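Long-range contacts in Non-structural polyprotein (Sindbis virus, PDB 4GUA), which carries the cysteine protease thought to cut the viral replicase polyprotein, joined in this precursor to a macro domain and a zinc-binding domain: residues V267-Y272 and M305-R310; L312-T317 and L507-M512; L518-P523 and G538-Y543. One frame throughout, in Å; residues are numbered along the deposited sequence.

Contact 1: V267-Y272 and M305-R310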
loop_
_atom_site.group_PDB
_atom_site.type_symbol
_atom_site.label_atom_id
_atom_site.label_comp_id
_atom_site.label_asym_id
_atom_site.label_seq_id
_atom_site.Cartn_x
_atom_site.Cartn_y
_atom_site.Cartn_z
ATOM N N VAL A 267 15.366 -6.081 -0.691
ATOM C CA VAL A 267 15.269 -6.259 -2.139
ATOM C C VAL A 267 15.272 -4.925 -2.869
ATOM O O VAL A 267 14.496 -4.028 -2.551
ATOM C CB VAL A 267 14.000 -7.059 -2.540
ATOM C CG1 VAL A 267 12.775 -6.541 -1.807
ATOM C CG2 VAL A 267 13.786 -7.013 -4.049
ATOM N N LYS A 268 16.137 -4.803 -3.866
ATOM C CA LYS A 268 16.255 -3.555 -4.603
ATOM C C LYS A 268 14.995 -3.273 -5.438
ATOM O O LYS A 268 14.469 -4.150 -6.133
ATOM C CB LYS A 268 17.494 -3.592 -5.502
ATOM C CG LYS A 268 17.534 -2.462 -6.512
ATOM C CD LYS A 268 18.775 -2.510 -7.382
ATOM C CE LYS A 268 20.043 -2.216 -6.595
ATOM N NZ LYS A 268 21.241 -2.247 -7.480
ATOM N N SER A 269 14.520 -2.034 -5.356
ATOM C CA SER A 269 13.369 -1.592 -6.125
ATOM C C SER A 269 13.538 -0.142 -6.529
ATOM O O SER A 269 14.460 0.537 -6.102
ATOM C CB SER A 269 12.076 -1.723 -5.316
ATOM O OG SER A 269 11.918 -0.635 -4.414
ATOM N N TYR A 270 12.656 0.295 -7.410
ATOM C CA TYR A 270 12.512 1.692 -7.790
ATOM C C TYR A 270 11.304 2.347 -7.097
ATOM O O TYR A 270 10.809 3.384 -7.519
ATOM C CB TYR A 270 12.555 1.801 -9.310
ATOM C CG TYR A 270 13.806 1.098 -9.803
ATOM C CD1 TYR A 270 15.002 1.790 -9.950
ATOM C CD2 TYR A 270 13.811 -0.274 -10.044
ATOM C CE1 TYR A 270 16.155 1.148 -10.362
ATOM C CE2 TYR A 270 14.964 -0.929 -10.461
ATOM C CZ TYR A 270 16.132 -0.211 -10.614
ATOM O OH TYR A 270 17.284 -0.848 -11.021
ATOM N N GLY A 271 10.777 1.663 -6.086
ATOM C CA GLY A 271 9.543 2.054 -5.433
ATOM C C GLY A 271 8.475 1.141 -5.991
ATOM O O GLY A 271 8.801 0.202 -6.723
ATOM N N TYR A 272 7.217 1.366 -5.632
ATOM C CA TYR A 272 6.128 0.784 -6.402
ATOM C C TYR A 272 5.232 1.897 -6.942
ATOM O O TYR A 272 4.186 2.199 -6.365
ATOM C CB TYR A 272 5.310 -0.095 -5.457
ATOM C CG TYR A 272 5.129 0.558 -4.092
ATOM C CD1 TYR A 272 6.131 0.499 -3.129
ATOM C CD2 TYR A 272 3.971 1.263 -3.785
ATOM C CE1 TYR A 272 5.971 1.109 -1.896
ATOM C CE2 TYR A 272 3.805 1.869 -2.558
ATOM C CZ TYR A 272 4.804 1.793 -1.616
ATOM O OH TYR A 272 4.623 2.405 -0.391
ATOM N N MET A 305 15.828 2.175 -4.747
ATOM C CA MET A 305 15.312 2.163 -3.386
ATOM C C MET A 305 15.338 0.728 -2.891
ATOM O O MET A 305 14.740 -0.145 -3.507
ATOM C CB MET A 305 13.872 2.676 -3.383
ATOM C CG MET A 305 13.261 2.878 -2.011
ATOM S SD MET A 305 13.975 4.288 -1.149
ATOM C CE MET A 305 13.460 5.648 -2.200
ATOM N N TYR A 306 16.021 0.471 -1.786
ATOM C CA TYR A 306 15.970 -0.854 -1.186
ATOM C C TYR A 306 14.778 -0.941 -0.250
ATOM O O TYR A 306 14.613 -0.100 0.630
ATOM C CB TYR A 306 17.248 -1.176 -0.423
ATOM C CG TYR A 306 18.472 -1.439 -1.279
ATOM C CD1 TYR A 306 18.654 -2.653 -1.926
ATOM C CD2 TYR A 306 19.462 -0.474 -1.412
ATOM C CE1 TYR A 306 19.790 -2.890 -2.701
ATOM C CE2 TYR A 306 20.592 -0.697 -2.176
ATOM C CZ TYR A 306 20.758 -1.902 -2.819
ATOM O OH TYR A 306 21.900 -2.101 -3.574
ATOM N N LEU A 307 13.921 -1.930 -0.494
ATOM C CA LEU A 307 12.830 -2.286 0.407
ATOM C C LEU A 307 13.278 -3.293 1.469
ATOM O O LEU A 307 13.895 -4.310 1.166
ATOM C CB LEU A 307 11.671 -2.882 -0.388
ATOM C CG LEU A 307 11.072 -1.987 -1.475
ATOM C CD1 LEU A 307 10.036 -2.754 -2.281
ATOM C CD2 LEU A 307 10.467 -0.727 -0.877
ATOM N N ILE A 308 12.965 -2.992 2.721
ATOM C CA ILE A 308 13.336 -3.844 3.842
ATOM C C ILE A 308 12.110 -4.463 4.521
ATOM O O ILE A 308 11.366 -3.786 5.214
ATOM C CB ILE A 308 14.127 -3.007 4.865
ATOM C CG1 ILE A 308 15.334 -2.371 4.169
ATOM C CG2 ILE A 308 14.573 -3.860 6.038
ATOM C CD1 ILE A 308 16.029 -1.308 4.973
ATOM N N PHE A 309 11.911 -5.758 4.311
ATOM C CA PHE A 309 10.852 -6.515 4.974
ATOM C C PHE A 309 11.438 -7.244 6.187
ATOM O O PHE A 309 12.355 -8.049 6.041
ATOM C CB PHE A 309 10.256 -7.537 3.994
ATOM C CG PHE A 309 9.731 -6.926 2.724
ATOM C CD1 PHE A 309 10.579 -6.661 1.663
ATOM C CD2 PHE A 309 8.387 -6.622 2.584
ATOM C CE1 PHE A 309 10.096 -6.091 0.484
ATOM C CE2 PHE A 309 7.898 -6.057 1.408
ATOM C CZ PHE A 309 8.755 -5.793 0.361
ATOM N N ARG A 310 10.905 -6.980 7.379
ATOM C CA ARG A 310 11.505 -7.493 8.613
ATOM C C ARG A 310 10.641 -8.541 9.311
ATOM O O ARG A 310 9.443 -8.325 9.519
ATOM C CB ARG A 310 11.733 -6.348 9.599
ATOM C CG ARG A 310 12.772 -5.335 9.188
ATOM C CD ARG A 310 12.936 -4.274 10.270
ATOM N NE ARG A 310 13.756 -3.161 9.810
ATOM C CZ ARG A 310 15.076 -3.216 9.684
ATOM N NH1 ARG A 310 15.731 -4.334 9.984
ATOM N NH2 ARG A 310 15.749 -2.159 9.258
#

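Contact 2: L312-T317 and L507-M512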
loop_
_atom_site.group_PDB
_atom_site.type_symbol
_atom_site.label_atom_id
_atom_site.label_comp_id
_atom_site.label_asym_id
_atom_site.label_seq_id
_atom_site.Cartn_x
_atom_site.Cartn_y
_atom_site.Cartn_z
ATOM N N LEU A 312 9.817 -12.332 8.883
ATOM C CA LEU A 312 8.823 -13.073 8.112
ATOM C C LEU A 312 8.123 -14.106 8.976
ATOM O O LEU A 312 8.757 -15.036 9.462
ATOM C CB LEU A 312 9.540 -13.836 6.996
ATOM C CG LEU A 312 8.776 -14.974 6.309
ATOM C CD1 LEU A 312 7.778 -14.416 5.320
ATOM C CD2 LEU A 312 9.739 -15.920 5.619
ATOM N N ASP A 313 6.824 -13.918 9.201
ATOM C CA ASP A 313 5.954 -14.985 9.694
ATOM C C ASP A 313 4.996 -15.536 8.622
ATOM O O ASP A 313 4.228 -16.470 8.879
ATOM C CB ASP A 313 5.190 -14.530 10.936
ATOM C CG ASP A 313 4.315 -13.327 10.675
ATOM O OD1 ASP A 313 4.066 -13.014 9.491
ATOM O OD2 ASP A 313 3.880 -12.682 11.655
ATOM N N ASN A 314 5.031 -14.940 7.433
ATOM C CA ASN A 314 4.122 -15.308 6.343
ATOM C C ASN A 314 2.658 -15.376 6.789
ATOM O O ASN A 314 1.950 -16.351 6.535
ATOM C CB ASN A 314 4.530 -16.648 5.721
ATOM C CG ASN A 314 3.772 -16.953 4.441
ATOM O OD1 ASN A 314 3.422 -16.051 3.680
ATOM N ND2 ASN A 314 3.495 -18.226 4.212
ATOM N N SER A 315 2.199 -14.312 7.428
ATOM C CA SER A 315 0.840 -14.255 7.938
ATOM C C SER A 315 -0.151 -14.174 6.780
ATOM O O SER A 315 0.162 -13.706 5.683
ATOM C CB SER A 315 0.662 -13.047 8.861
ATOM O OG SER A 315 -0.681 -12.931 9.307
ATOM N N ARG A 316 -1.352 -14.655 7.059
ATOM C CA ARG A 316 -2.457 -14.677 6.116
ATOM C C ARG A 316 -3.303 -13.412 6.288
ATOM O O ARG A 316 -3.470 -12.609 5.362
ATOM C CB ARG A 316 -3.325 -15.939 6.281
ATOM C CG ARG A 316 -3.531 -16.515 7.704
ATOM C CD ARG A 316 -2.288 -17.043 8.431
ATOM N NE ARG A 316 -2.514 -17.189 9.868
ATOM C CZ ARG A 316 -2.716 -16.189 10.716
ATOM N NH1 ARG A 316 -2.718 -14.944 10.303
ATOM N NH2 ARG A 316 -2.912 -16.437 12.000
ATOM N N THR A 317 -3.854 -13.267 7.488
ATOM C CA THR A 317 -4.849 -12.254 7.798
ATOM C C THR A 317 -4.269 -10.887 8.175
ATOM O O THR A 317 -5.030 -9.970 8.484
ATOM C CB THR A 317 -5.703 -12.725 8.987
ATOM O OG1 THR A 317 -4.849 -13.000 10.106
ATOM C CG2 THR A 317 -6.474 -13.978 8.628
ATOM N N LEU A 507 6.512 -19.984 11.061
ATOM C CA LEU A 507 5.527 -19.468 10.118
ATOM C C LEU A 507 4.088 -19.693 10.566
ATOM O O LEU A 507 3.771 -20.708 11.173
ATOM C CB LEU A 507 5.724 -20.135 8.762
ATOM C CG LEU A 507 7.117 -19.953 8.163
ATOM C CD1 LEU A 507 7.145 -20.395 6.705
ATOM C CD2 LEU A 507 7.574 -18.508 8.301
ATOM N N LYS A 508 3.216 -18.736 10.264
ATOM C CA LYS A 508 1.802 -18.887 10.576
ATOM C C LYS A 508 1.072 -19.618 9.444
ATOM O O LYS A 508 -0.046 -20.100 9.618
ATOM C CB LYS A 508 1.169 -17.519 10.840
ATOM C CG LYS A 508 1.786 -16.781 12.022
ATOM C CD LYS A 508 0.803 -15.811 12.659
ATOM C CE LYS A 508 0.856 -14.447 12.002
ATOM N NZ LYS A 508 -0.104 -13.486 12.623
ATOM N N ASP A 509 1.724 -19.698 8.286
ATOM C CA ASP A 509 1.248 -20.488 7.161
ATOM C C ASP A 509 2.453 -20.874 6.311
ATOM O O ASP A 509 3.437 -20.139 6.252
ATOM C CB ASP A 509 0.236 -19.700 6.329
ATOM C CG ASP A 509 -0.450 -20.558 5.274
ATOM O OD1 ASP A 509 -1.407 -21.284 5.622
ATOM O OD2 ASP A 509 -0.042 -20.501 4.095
ATOM N N GLU A 510 2.395 -22.035 5.673
ATOM C CA GLU A 510 3.531 -22.502 4.891
ATOM C C GLU A 510 3.456 -22.154 3.402
ATOM O O GLU A 510 4.418 -22.376 2.672
ATOM C CB GLU A 510 3.735 -24.001 5.097
ATOM C CG GLU A 510 4.636 -24.304 6.281
ATOM C CD GLU A 510 5.080 -25.753 6.334
ATOM O OE1 GLU A 510 4.382 -26.627 5.766
ATOM O OE2 GLU A 510 6.141 -26.015 6.942
ATOM N N ASP A 511 2.329 -21.613 2.945
ATOM C CA ASP A 511 2.196 -21.278 1.526
ATOM C C ASP A 511 2.802 -19.908 1.239
ATOM O O ASP A 511 2.310 -18.874 1.694
ATOM C CB ASP A 511 0.731 -21.297 1.087
ATOM C CG ASP A 511 0.577 -21.227 -0.423
ATOM O OD1 ASP A 511 1.544 -20.816 -1.103
ATOM O OD2 ASP A 511 -0.506 -21.591 -0.931
ATOM N N MET A 512 3.859 -19.923 0.440
ATOM C CA MET A 512 4.721 -18.769 0.264
ATOM C C MET A 512 4.397 -17.943 -0.979
ATOM O O MET A 512 5.109 -16.991 -1.290
ATOM C CB MET A 512 6.178 -19.236 0.226
ATOM C CG MET A 512 7.104 -18.446 1.129
ATOM S SD MET A 512 6.583 -18.391 2.858
ATOM C CE MET A 512 8.102 -18.847 3.687
#

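Contact 3: L518-P523 and G538-Y543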
loop_
_atom_site.group_PDB
_atom_site.type_symbol
_atom_site.label_atom_id
_atom_site.label_comp_id
_atom_site.label_asym_id
_atom_site.label_seq_id
_atom_site.Cartn_x
_atom_site.Cartn_y
_atom_site.Cartn_z
ATOM N N LEU A 518 -5.333 -10.858 -5.282
ATOM C CA LEU A 518 -6.385 -11.128 -4.300
ATOM C C LEU A 518 -6.882 -9.883 -3.571
ATOM O O LEU A 518 -6.100 -9.077 -3.065
ATOM C CB LEU A 518 -5.904 -12.143 -3.260
ATOM C CG LEU A 518 -6.990 -12.730 -2.353
ATOM C CD1 LEU A 518 -8.048 -13.477 -3.162
ATOM C CD2 LEU A 518 -6.372 -13.642 -1.315
ATOM N N VAL A 519 -8.201 -9.746 -3.534
ATOM C CA VAL A 519 -8.855 -8.657 -2.823
ATOM C C VAL A 519 -9.618 -9.179 -1.612
ATOM O O VAL A 519 -10.337 -10.165 -1.698
ATOM C CB VAL A 519 -9.848 -7.928 -3.726
ATOM C CG1 VAL A 519 -10.641 -6.916 -2.911
ATOM C CG2 VAL A 519 -9.117 -7.254 -4.869
ATOM N N TRP A 520 -9.448 -8.515 -0.477
ATOM C CA TRP A 520 -10.140 -8.907 0.734
ATOM C C TRP A 520 -11.520 -8.261 0.753
ATOM O O TRP A 520 -11.635 -7.043 0.705
ATOM C CB TRP A 520 -9.314 -8.477 1.943
ATOM C CG TRP A 520 -9.765 -9.045 3.253
ATOM C CD1 TRP A 520 -11.016 -9.480 3.579
ATOM C CD2 TRP A 520 -8.961 -9.225 4.425
ATOM N NE1 TRP A 520 -11.038 -9.919 4.879
ATOM C CE2 TRP A 520 -9.789 -9.775 5.420
ATOM C CE3 TRP A 520 -7.619 -8.975 4.728
ATOM C CZ2 TRP A 520 -9.323 -10.079 6.695
ATOM C CZ3 TRP A 520 -7.158 -9.279 5.995
ATOM C CH2 TRP A 520 -8.005 -9.825 6.961
ATOM N N ILE A 521 -12.565 -9.079 0.853
ATOM C CA ILE A 521 -13.938 -8.583 0.773
ATOM C C ILE A 521 -14.730 -8.828 2.051
ATOM O O ILE A 521 -14.392 -9.695 2.864
ATOM C CB ILE A 521 -14.718 -9.232 -0.396
ATOM C CG1 ILE A 521 -14.577 -10.759 -0.353
ATOM C CG2 ILE A 521 -14.244 -8.675 -1.729
ATOM C CD1 ILE A 521 -15.528 -11.506 -1.288
ATOM N N HIS A 522 -15.784 -8.038 2.224
ATOM C CA HIS A 522 -16.709 -8.213 3.337
ATOM C C HIS A 522 -17.347 -9.614 3.288
ATOM O O HIS A 522 -17.652 -10.119 2.206
ATOM C CB HIS A 522 -17.787 -7.125 3.262
ATOM C CG HIS A 522 -18.653 -7.045 4.477
ATOM N ND1 HIS A 522 -19.896 -7.630 4.543
ATOM C CD2 HIS A 522 -18.448 -6.457 5.680
ATOM C CE1 HIS A 522 -20.427 -7.400 5.731
ATOM N NE2 HIS A 522 -19.567 -6.693 6.441
ATOM N N PRO A 523 -17.555 -10.245 4.455
ATOM C CA PRO A 523 -18.084 -11.619 4.508
ATOM C C PRO A 523 -19.458 -11.807 3.837
ATOM O O PRO A 523 -19.750 -12.877 3.299
ATOM C CB PRO A 523 -18.188 -11.893 6.012
ATOM C CG PRO A 523 -17.206 -10.958 6.638
ATOM C CD PRO A 523 -17.229 -9.725 5.794
ATOM N N GLY A 538 -6.162 -10.861 1.745
ATOM C CA GLY A 538 -5.971 -10.029 0.565
ATOM C C GLY A 538 -5.827 -8.530 0.822
ATOM O O GLY A 538 -5.731 -8.077 1.965
ATOM N N LYS A 539 -5.762 -7.761 -0.262
ATOM C CA LYS A 539 -5.590 -6.315 -0.182
ATOM C C LYS A 539 -6.887 -5.606 0.235
ATOM O O LYS A 539 -7.983 -6.131 0.051
ATOM C CB LYS A 539 -5.094 -5.755 -1.516
ATOM C CG LYS A 539 -6.154 -5.737 -2.608
ATOM C CD LYS A 539 -5.620 -5.131 -3.892
ATOM C CE LYS A 539 -5.091 -6.198 -4.830
ATOM N NZ LYS A 539 -4.898 -5.645 -6.187
ATOM N N LEU A 540 -6.739 -4.419 0.820
ATOM C CA LEU A 540 -7.843 -3.712 1.457
ATOM C C LEU A 540 -8.497 -2.598 0.625
ATOM O O LEU A 540 -9.417 -1.917 1.104
ATOM C CB LEU A 540 -7.361 -3.162 2.798
ATOM C CG LEU A 540 -7.023 -4.274 3.797
ATOM C CD1 LEU A 540 -6.278 -3.735 4.996
ATOM C CD2 LEU A 540 -8.280 -5.020 4.239
ATOM N N TYR A 541 -8.027 -2.418 -0.605
ATOM C CA TYR A 541 -8.557 -1.384 -1.495
ATOM C C TYR A 541 -8.743 -1.940 -2.901
ATOM O O TYR A 541 -7.893 -2.662 -3.410
ATOM C CB TYR A 541 -7.603 -0.180 -1.556
ATOM C CG TYR A 541 -7.114 0.311 -0.211
ATOM C CD1 TYR A 541 -7.857 1.224 0.526
ATOM C CD2 TYR A 541 -5.901 -0.119 0.312
ATOM C CE1 TYR A 541 -7.413 1.683 1.751
ATOM C CE2 TYR A 541 -5.447 0.337 1.541
ATOM C CZ TYR A 541 -6.206 1.237 2.255
ATOM O OH TYR A 541 -5.765 1.696 3.476
ATOM N N SER A 542 -9.855 -1.611 -3.535
ATOM C CA SER A 542 -10.067 -2.034 -4.912
ATOM C C SER A 542 -11.056 -1.129 -5.641
ATOM O O SER A 542 -11.923 -0.515 -5.019
ATOM C CB SER A 542 -10.570 -3.476 -4.940
ATOM O OG SER A 542 -10.552 -3.981 -6.259
ATOM N N TYR A 543 -10.920 -1.043 -6.961
ATOM C CA TYR A 543 -11.944 -0.404 -7.783
ATOM C C TYR A 543 -12.981 -1.410 -8.301
ATOM O O TYR A 543 -13.986 -1.016 -8.892
ATOM C CB TYR A 543 -11.316 0.323 -8.966
ATOM C CG TYR A 543 -10.663 1.640 -8.614
ATOM C CD1 TYR A 543 -11.429 2.785 -8.450
ATOM C CD2 TYR A 543 -9.284 1.750 -8.487
ATOM C CE1 TYR A 543 -10.848 3.983 -8.147
ATOM C CE2 TYR A 543 -8.696 2.947 -8.185
ATOM C CZ TYR A 543 -9.483 4.065 -8.019
ATOM O OH TYR A 543 -8.913 5.281 -7.716
#

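Contact 1: V267-Y272 and M305-R310
Lys268 passes obliquely across the Tyr306 ring; the two residues face each other as a non-hydrogen-bonded pair of antiparallel strands, CA atoms 4.4 Å apart. Its CB lies 3.7 Å from Tyr306 CE1, at a slant to the ring. CG and CD, in the extended part of the chain, stand a little farther from the ring, until a turn at chi3 (-68°) returns CE to 3.5 Å from Tyr306 OH. The tip, NZ, passes beyond and makes a salt bridge with Glu304, while Tyr306 OH is hydrogen-bonded to Asn228. On the other face of the sheet sit Val267, Ser269, Met305 and Leu307. Val267 CG1 points at the edge of the Phe309 ring, 3.6 Å from CE1. Ser269 OG, lying between its own backbone N and carbonyl carbon (chi1 80°), donates to Met305 O over 3.0 Å and accepts from Gly271 N, an ST turn where the strand ends. Met305 O also accepts from Ser269 N, and the two donors come from opposite faces of its carbonyl plane. Val267 N donates to Leu307 O and Leu307 N to Val267 O, both at 3.0 Å. Helices 237-257 and 275-286 pack on the Val267 and Leu307 side. Strand 305-312 is the seventh, inserted antiparallel between the fifth, 263-269, and the sixth, 288-294; the order 3-2-1-4-5-7-6 is the signature of the class I methyltransferase-like fold.

Contact 2: L312-T317 and L507-M512
Asn314 reaches into the 507-512 loop, its CG opposite the backbone N (chi1 -170°), and meets two backbone carbonyls with one nitrogen: ND2 donates to Asp509 O over 2.8 Å and to Asp511 O over 2.9 Å. Both carbonyls are met from well above their planes, but Asp511 O lies in the plane of the Asn314 amide. OD1 accepts from Lys287 NZ, and with both ends held the amide's rotation is fixed. Met512 SD rests 3.4 Å from ND2, and Met512 CE meets Leu312 CD2 tip to tip. Lys508 N gives an almost straight bond (174°) to Asp313 O, arriving in the carbonyl plane. Asp313 OD1 makes a salt bridge with Arg318 and takes a weak bond from Ser315 N, while OD2 lies 4.2 Å from Lys508 NZ, beyond salt-bridge range. NZ bonds weakly to Ser315 OG and has a like charge, Arg316 NH1, 3.8 Å away; Lys508 CD lies over one face of that guanidinium, offset toward the rim. Asp509 OD2 takes the N-H of Asp511, an Asx turn consistent with a curl that lets both carbonyls face Asn314. The contact joins the loop after strand 305-312 of the methyltransferase-like sheet to the loop leading from helix 488-502 to strand 519-520.

Contact 3: L518-P523 and G538-Y543
The Trp520 indole meets Gly538 at its edge: Gly538 O lies close to the ring plane, 3.5 Å from CE3. Leu540 CD2 approaches the same carbon at a slant, 4.0 Å away, and at the other end of the ring system NE1 has a weak hydrogen bond to Thr535 O. CG of Trp520 stands anti to the backbone N (chi1 -169°), which brings the CE3 edge of the ring to Gly538. Gly538 has no side chain, and its CA can therefore lie 4.3 Å from that of Trp520; its phi of 110° is one that glycine reaches readily. Immediately after it, Lys539 makes a single backbone bridge with Val519. Its N donates to Leu518 O over 3.1 Å, nearly straight, and its O accepts from Trp520 N at 2.8 Å, so one residue of the loop holds the chain before and after Val519. The Lys539 side chain then bends at chi3 round Leu518 O, CG 3.4 Å and CE 3.5 Å from it. Val519 sets its CG2 4.0 Å from Lys539 CG and also packs on Ser542, whose OG is hydrogen-bonded to Phe544 N. Strand 519-520 pairs on its own account with strand 533-534. The backbone groups of the bridge pair with backbone, Trp520 O with the hydroxyl of Thr602, close in sequence to the zinc ligands Cys605 and Cys607, and the lysine ammonium with Asp279. That last salt bridge links the zinc-binding region to helix 275-286.

In the fold
Contact 1 is wholly buried: two neighbouring strands of the seven-stranded sheet, matched residue by residue. Contact 2 begins where strand 305-312 runs out of that sheet, and helix 237-257 packs on both, yet its partners are irregular and partly exposed, and a side-chain amide bridges the loops. Contact 3, also partly buried, has a single bridge beside a short two-stranded sheet, with an indole packed against the loop by its edge, and lies within the zinc-binding region. Helix 275-286 lies beside contact 1 and supplies an acid to contact 3. Contacts 2 and 3 touch directly, Thr317 O packing 3.3 Å from Trp520 CH2; contacts 1 and 3 stay about 10 Å apart at their nearest atoms.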